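Local coordinates for protein aromatic-ring-hydroxylating dioxygenase beta subunit (Catenulispora acidiphila, PDB 6VW4) that is of unknown function but has an NTF2-like fold that binds the tricyclic polyketide S-DNPA, and may be related to ring-hydroxylating dioxygenases, at residues 10-14 with 126-132; 29-33 with 62-66. One frame throughout, in Å; residues are numbered along the deposited sequence.

Interaction 1: 10-14 with 126-132; sequences LYAEV and RGADGRL
E13 OE2 is gripped by two donors: R126 NH1 at 2.9 Å and a water at 2.7 Å that also accepts from the backbone N of L132. R126 meets the carboxylate end-on, NH1 using the syn lone pair of OE2 while NH2 reaches OE1 at 2.9 Å, both bonds nearly straight. The two flat groups lie 25° apart, close to coplanar, and NH2 approaches OE1 somewhat out of the carboxylate plane. NH1 has a second acceptor, G130 O at 2.7 Å, in the guanidinium plane, so the arginine ties helix 8-26 to its own hairpin. That hairpin joins strands 111-126 and 132-139 through a type I turn from G127 to G130, and D129 OD1 accepts from R131 N in an Asx turn within the same connection. L132 forms the apolar part: CD1 lies 4.1 Å from V14 CG2, and CD2 sits over one face of the R126 guanidinium, offset from its centre. L10 CD1, 3.6 Å from R126 NH2, comes at the same group obliquely; L10 CG stands anti to the backbone N (chi1 -176°), and the next torsion (62°) turns CD1 toward the arginine. With two nitrogens paired to two oxygens and NH1 also held by a carbonyl, the guanidinium is probably fixed in rotation although R126 is exposed.

Interaction 2: 29-33 with 62-66; sequences KFEEY and LNEFH. With SDN ([(3S)-9-hydroxy-1-methyl-10-oxo-4,10-dihydro-3H-benzo[g]isochromen-3-yl]acetic acid), chain C.
F30 lays one ring face against L62 and pushes its edge toward H66, joining the short helix 30-34 to helix 55-68. L62 CB stands 3.8 Å from the centroid of the F30 ring, almost on the ring normal, a CH-pi contact. The CD1 branch of L62 lies 3.8 Å from F30 CD1 and touches Y33 CD2 at 3.7 Å. At its far end F30 makes an edge-to-face pair with H66: CZ is centred over the imidazole, 3.5 Å above its plane, with the ring planes at 62°. CG of F30 lies anti to the carbonyl carbon (chi1 -62°), which carries the ring across to the neighbouring helix. H66 ND1 also gives a weak bond to L62 O, one turn back, and N63 OD1 meets the F30 edge in plane, 3.5 Å from CD2. An alanine in place of F30 would probably open a gap between the two helices, leaving L62 CB without its aromatic face and the H66 ring freer to turn. Y33 and F65 belong to the S-DNPA pocket of this SnoaL-like, NTF2-type domain, so the packed helices form part of its wall: Y33 OH accepts a 2.8 Å hydrogen bond from ligand O4, and the F65 face covers methyl C16. Helix-to-helix cohesion thus rests on aromatic and aliphatic packing, while the Y33 hydroxyl contributes a polar contact to the ligand.

Overall arrangement
Interactions 1 and 2 lie about 23 Å apart between centres, with nearest atoms about 9 Å apart, and do not touch. Along the chain, 10-14 comes first, then 29-33 and 62-66, and 126-132 last, so interaction 1 encloses interaction 2 in sequence. Helix 8-26 links them: its beginning takes part in interaction 1, while L25 near its end packs on F30, Y33 and L62 of interaction 2. Interaction 1 holds this helix to the hairpin connection at the ends of two inner strands, 111-126 and 132-139, away from the ligand, whereas interaction 2 packs two helices that line part of the pocket.

Interaction 1: 10-14 with 126-132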
# COMPACT_ATOMS: atom_id res chain seq x y z
N LEU A 10 -4.44 -17.18 4.42
CA LEU A 10 -5.52 -16.63 3.62
C LEU A 10 -5.31 -15.13 3.37
O LEU A 10 -5.68 -14.62 2.31
CB LEU A 10 -6.85 -16.88 4.32
CG LEU A 10 -8.11 -16.44 3.58
CD1 LEU A 10 -8.33 -17.13 2.29
CD2 LEU A 10 -9.21 -16.69 4.56
N TYR A 11 -4.74 -14.42 4.34
CA TYR A 11 -4.54 -12.98 4.18
C TYR A 11 -3.61 -12.71 3.00
O TYR A 11 -3.93 -11.93 2.09
CB TYR A 11 -3.99 -12.42 5.50
CG TYR A 11 -3.95 -10.94 5.60
CD1 TYR A 11 -2.82 -10.23 5.19
CD2 TYR A 11 -5.01 -10.24 6.10
CE1 TYR A 11 -2.77 -8.87 5.28
CE2 TYR A 11 -4.97 -8.88 6.21
CZ TYR A 11 -3.86 -8.20 5.78
OH TYR A 11 -3.85 -6.85 5.90
N ALA A 12 -2.48 -13.41 2.96
CA ALA A 12 -1.58 -13.31 1.81
C ALA A 12 -2.23 -13.79 0.51
O ALA A 12 -1.98 -13.23 -0.57
CB ALA A 12 -0.30 -14.11 2.08
N GLU A 13 -3.03 -14.85 0.57
CA GLU A 13 -3.70 -15.33 -0.63
C GLU A 13 -4.67 -14.29 -1.19
O GLU A 13 -4.77 -14.11 -2.41
CB GLU A 13 -4.42 -16.64 -0.32
CG GLU A 13 -4.59 -17.56 -1.52
CD GLU A 13 -5.51 -18.76 -1.28
OE1 GLU A 13 -5.81 -19.11 -0.12
OE2 GLU A 13 -5.96 -19.34 -2.29
N VAL A 14 -5.41 -13.58 -0.32
CA VAL A 14 -6.31 -12.53 -0.81
C VAL A 14 -5.51 -11.39 -1.47
O VAL A 14 -5.86 -10.91 -2.56
CB VAL A 14 -7.21 -11.99 0.31
CG1 VAL A 14 -7.99 -10.73 -0.22
CG2 VAL A 14 -8.16 -13.08 0.81
N ARG A 126 -14.02 -19.93 -2.64
CA ARG A 126 -13.06 -20.83 -3.26
C ARG A 126 -13.75 -21.62 -4.36
O ARG A 126 -14.86 -22.10 -4.18
CB ARG A 126 -12.45 -21.75 -2.20
CG ARG A 126 -11.01 -21.99 -2.45
CD ARG A 126 -10.41 -22.69 -1.29
NE ARG A 126 -9.87 -21.78 -0.28
CZ ARG A 126 -8.78 -21.05 -0.44
NH1 ARG A 126 -8.13 -21.10 -1.59
NH2 ARG A 126 -8.35 -20.26 0.56
N GLY A 127 -13.10 -21.71 -5.51
CA GLY A 127 -13.61 -22.51 -6.59
C GLY A 127 -13.30 -24.01 -6.44
O GLY A 127 -12.68 -24.47 -5.48
N ALA A 128 -13.75 -24.76 -7.45
CA ALA A 128 -13.65 -26.22 -7.39
C ALA A 128 -12.19 -26.64 -7.33
O ALA A 128 -11.82 -27.56 -6.59
CB ALA A 128 -14.34 -26.84 -8.61
N ASP A 129 -11.34 -25.96 -8.09
CA ASP A 129 -9.91 -26.20 -8.12
C ASP A 129 -9.15 -25.59 -6.92
O ASP A 129 -7.92 -25.47 -7.01
CB ASP A 129 -9.34 -25.62 -9.42
CG ASP A 129 -9.46 -24.09 -9.48
OD1 ASP A 129 -10.08 -23.49 -8.57
OD2 ASP A 129 -8.92 -23.49 -10.44
N GLY A 130 -9.82 -25.16 -5.85
CA GLY A 130 -9.15 -24.48 -4.75
C GLY A 130 -8.70 -23.02 -4.95
O GLY A 130 -8.21 -22.42 -3.99
N ARG A 131 -8.78 -22.46 -6.16
CA ARG A 131 -8.40 -21.06 -6.38
C ARG A 131 -9.51 -20.13 -5.88
O ARG A 131 -10.69 -20.48 -5.86
CB ARG A 131 -8.15 -20.79 -7.87
N LEU A 132 -9.11 -18.95 -5.40
CA LEU A 132 -10.07 -17.96 -4.92
C LEU A 132 -10.76 -17.30 -6.11
O LEU A 132 -10.17 -17.12 -7.18
CB LEU A 132 -9.38 -16.87 -4.09
CG LEU A 132 -8.93 -17.19 -2.66
CD1 LEU A 132 -8.13 -15.98 -2.10
CD2 LEU A 132 -10.11 -17.53 -1.78
O HOH W 1 -6.22 -18.40 -4.80

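Interaction 2: 29-33 with 62-66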
# COMPACT_ATOMS: atom_id res chain seq x y z
N LYS A 29 -6.92 -5.88 -19.78
CA LYS A 29 -7.32 -7.26 -20.03
C LYS A 29 -8.62 -7.54 -19.29
O LYS A 29 -8.69 -8.28 -18.31
CB LYS A 29 -6.19 -8.19 -19.61
CG LYS A 29 -4.91 -7.93 -20.35
CD LYS A 29 -3.77 -8.74 -19.76
CE LYS A 29 -2.52 -8.61 -20.62
NZ LYS A 29 -1.25 -8.39 -19.88
N PHE A 30 -9.69 -6.91 -19.79
CA PHE A 30 -10.96 -6.93 -19.09
C PHE A 30 -11.55 -8.34 -18.98
O PHE A 30 -12.33 -8.61 -18.04
CB PHE A 30 -11.96 -6.01 -19.78
CG PHE A 30 -11.56 -4.58 -19.81
CD1 PHE A 30 -10.74 -4.06 -18.82
CD2 PHE A 30 -12.00 -3.75 -20.83
CE1 PHE A 30 -10.37 -2.73 -18.85
CE2 PHE A 30 -11.63 -2.43 -20.87
CZ PHE A 30 -10.81 -1.91 -19.88
N GLU A 31 -11.24 -9.24 -19.91
CA GLU A 31 -11.80 -10.59 -19.82
C GLU A 31 -11.11 -11.39 -18.73
O GLU A 31 -11.77 -12.05 -17.91
CB GLU A 31 -11.67 -11.33 -21.16
CG GLU A 31 -12.57 -10.77 -22.27
CD GLU A 31 -11.96 -9.56 -22.99
OE1 GLU A 31 -12.46 -9.22 -24.10
OE2 GLU A 31 -11.00 -8.95 -22.47
N GLU A 32 -9.78 -11.31 -18.68
CA GLU A 32 -9.03 -11.95 -17.60
C GLU A 32 -9.52 -11.46 -16.25
O GLU A 32 -9.61 -12.24 -15.30
CB GLU A 32 -7.54 -11.65 -17.72
CG GLU A 32 -6.78 -12.34 -18.78
CD GLU A 32 -5.28 -12.07 -18.64
OE1 GLU A 32 -4.79 -11.87 -17.49
OE2 GLU A 32 -4.59 -12.07 -19.69
N TYR A 33 -9.82 -10.16 -16.15
CA TYR A 33 -10.30 -9.61 -14.90
C TYR A 33 -11.64 -10.22 -14.55
O TYR A 33 -11.87 -10.60 -13.40
CB TYR A 33 -10.39 -8.09 -14.97
CG TYR A 33 -11.09 -7.41 -13.80
CD1 TYR A 33 -10.43 -7.17 -12.63
CD2 TYR A 33 -12.42 -7.00 -13.89
CE1 TYR A 33 -11.02 -6.54 -11.57
CE2 TYR A 33 -13.04 -6.37 -12.81
CZ TYR A 33 -12.30 -6.12 -11.66
OH TYR A 33 -12.83 -5.51 -10.56
N LEU A 62 -16.92 -2.45 -18.37
CA LEU A 62 -15.58 -1.88 -18.43
C LEU A 62 -15.27 -1.32 -19.81
O LEU A 62 -14.52 -0.34 -19.93
CB LEU A 62 -14.53 -2.92 -18.06
CG LEU A 62 -14.55 -3.37 -16.60
CD1 LEU A 62 -13.64 -4.59 -16.42
CD2 LEU A 62 -14.19 -2.25 -15.64
N ASN A 63 -15.82 -1.93 -20.87
CA ASN A 63 -15.67 -1.37 -22.21
C ASN A 63 -16.45 -0.05 -22.35
O ASN A 63 -15.97 0.89 -23.00
CB ASN A 63 -16.12 -2.39 -23.25
CG ASN A 63 -15.02 -3.38 -23.63
OD1 ASN A 63 -13.84 -3.03 -23.69
ND2 ASN A 63 -15.40 -4.61 -23.88
N GLU A 64 -17.63 0.05 -21.73
CA GLU A 64 -18.35 1.32 -21.69
C GLU A 64 -17.54 2.41 -21.00
O GLU A 64 -17.33 3.49 -21.56
CB GLU A 64 -19.68 1.14 -20.94
CG GLU A 64 -20.90 0.79 -21.76
CD GLU A 64 -22.12 0.52 -20.87
OE1 GLU A 64 -22.55 -0.66 -20.77
OE2 GLU A 64 -22.62 1.48 -20.25
N PHE A 65 -17.13 2.14 -19.75
CA PHE A 65 -16.41 3.11 -18.93
C PHE A 65 -15.14 3.60 -19.62
O PHE A 65 -14.82 4.79 -19.57
CB PHE A 65 -16.09 2.47 -17.57
CG PHE A 65 -15.28 3.31 -16.65
CD1 PHE A 65 -13.89 3.37 -16.76
CD2 PHE A 65 -15.90 4.05 -15.65
CE1 PHE A 65 -13.15 4.15 -15.91
CE2 PHE A 65 -15.16 4.84 -14.80
CZ PHE A 65 -13.78 4.89 -14.93
N HIS A 66 -14.41 2.69 -20.28
CA HIS A 66 -13.12 3.04 -20.85
C HIS A 66 -13.17 3.64 -22.27
O HIS A 66 -12.33 4.49 -22.59
CB HIS A 66 -12.16 1.83 -20.87
CG HIS A 66 -11.53 1.54 -19.53
ND1 HIS A 66 -12.27 1.16 -18.43
CD2 HIS A 66 -10.24 1.59 -19.11
CE1 HIS A 66 -11.47 0.99 -17.39
NE2 HIS A 66 -10.23 1.24 -17.77
O4 SDN C . -12.07 -2.82 -10.04
C11 SDN C . -11.96 -1.99 -8.93
C12 SDN C . -12.28 -0.63 -8.99
C13 SDN C . -12.78 -0.05 -10.33
O5 SDN C . -12.88 -0.75 -11.28
C14 SDN C . -13.14 1.42 -10.41
C15 SDN C . -13.66 2.01 -11.74
O3 SDN C . -14.54 3.15 -11.63
C16 SDN C . -13.43 1.34 -13.11
C10 SDN C . -11.47 -2.50 -7.74
C9 SDN C . -11.33 -1.69 -6.61
C8 SDN C . -11.67 -0.34 -6.66
C7 SDN C . -12.14 0.20 -7.85
C6 SDN C . -12.50 1.72 -7.91
C5 SDN C . -13.01 2.27 -9.24
C4 SDN C . -13.37 3.68 -9.32
C3 SDN C . -14.16 4.10 -10.56
C2 SDN C . -13.13 5.02 -11.19
C1 SDN C . -13.37 6.52 -11.25
O2 SDN C . -14.40 7.00 -10.71
O1 SDN C . -12.53 7.24 -11.85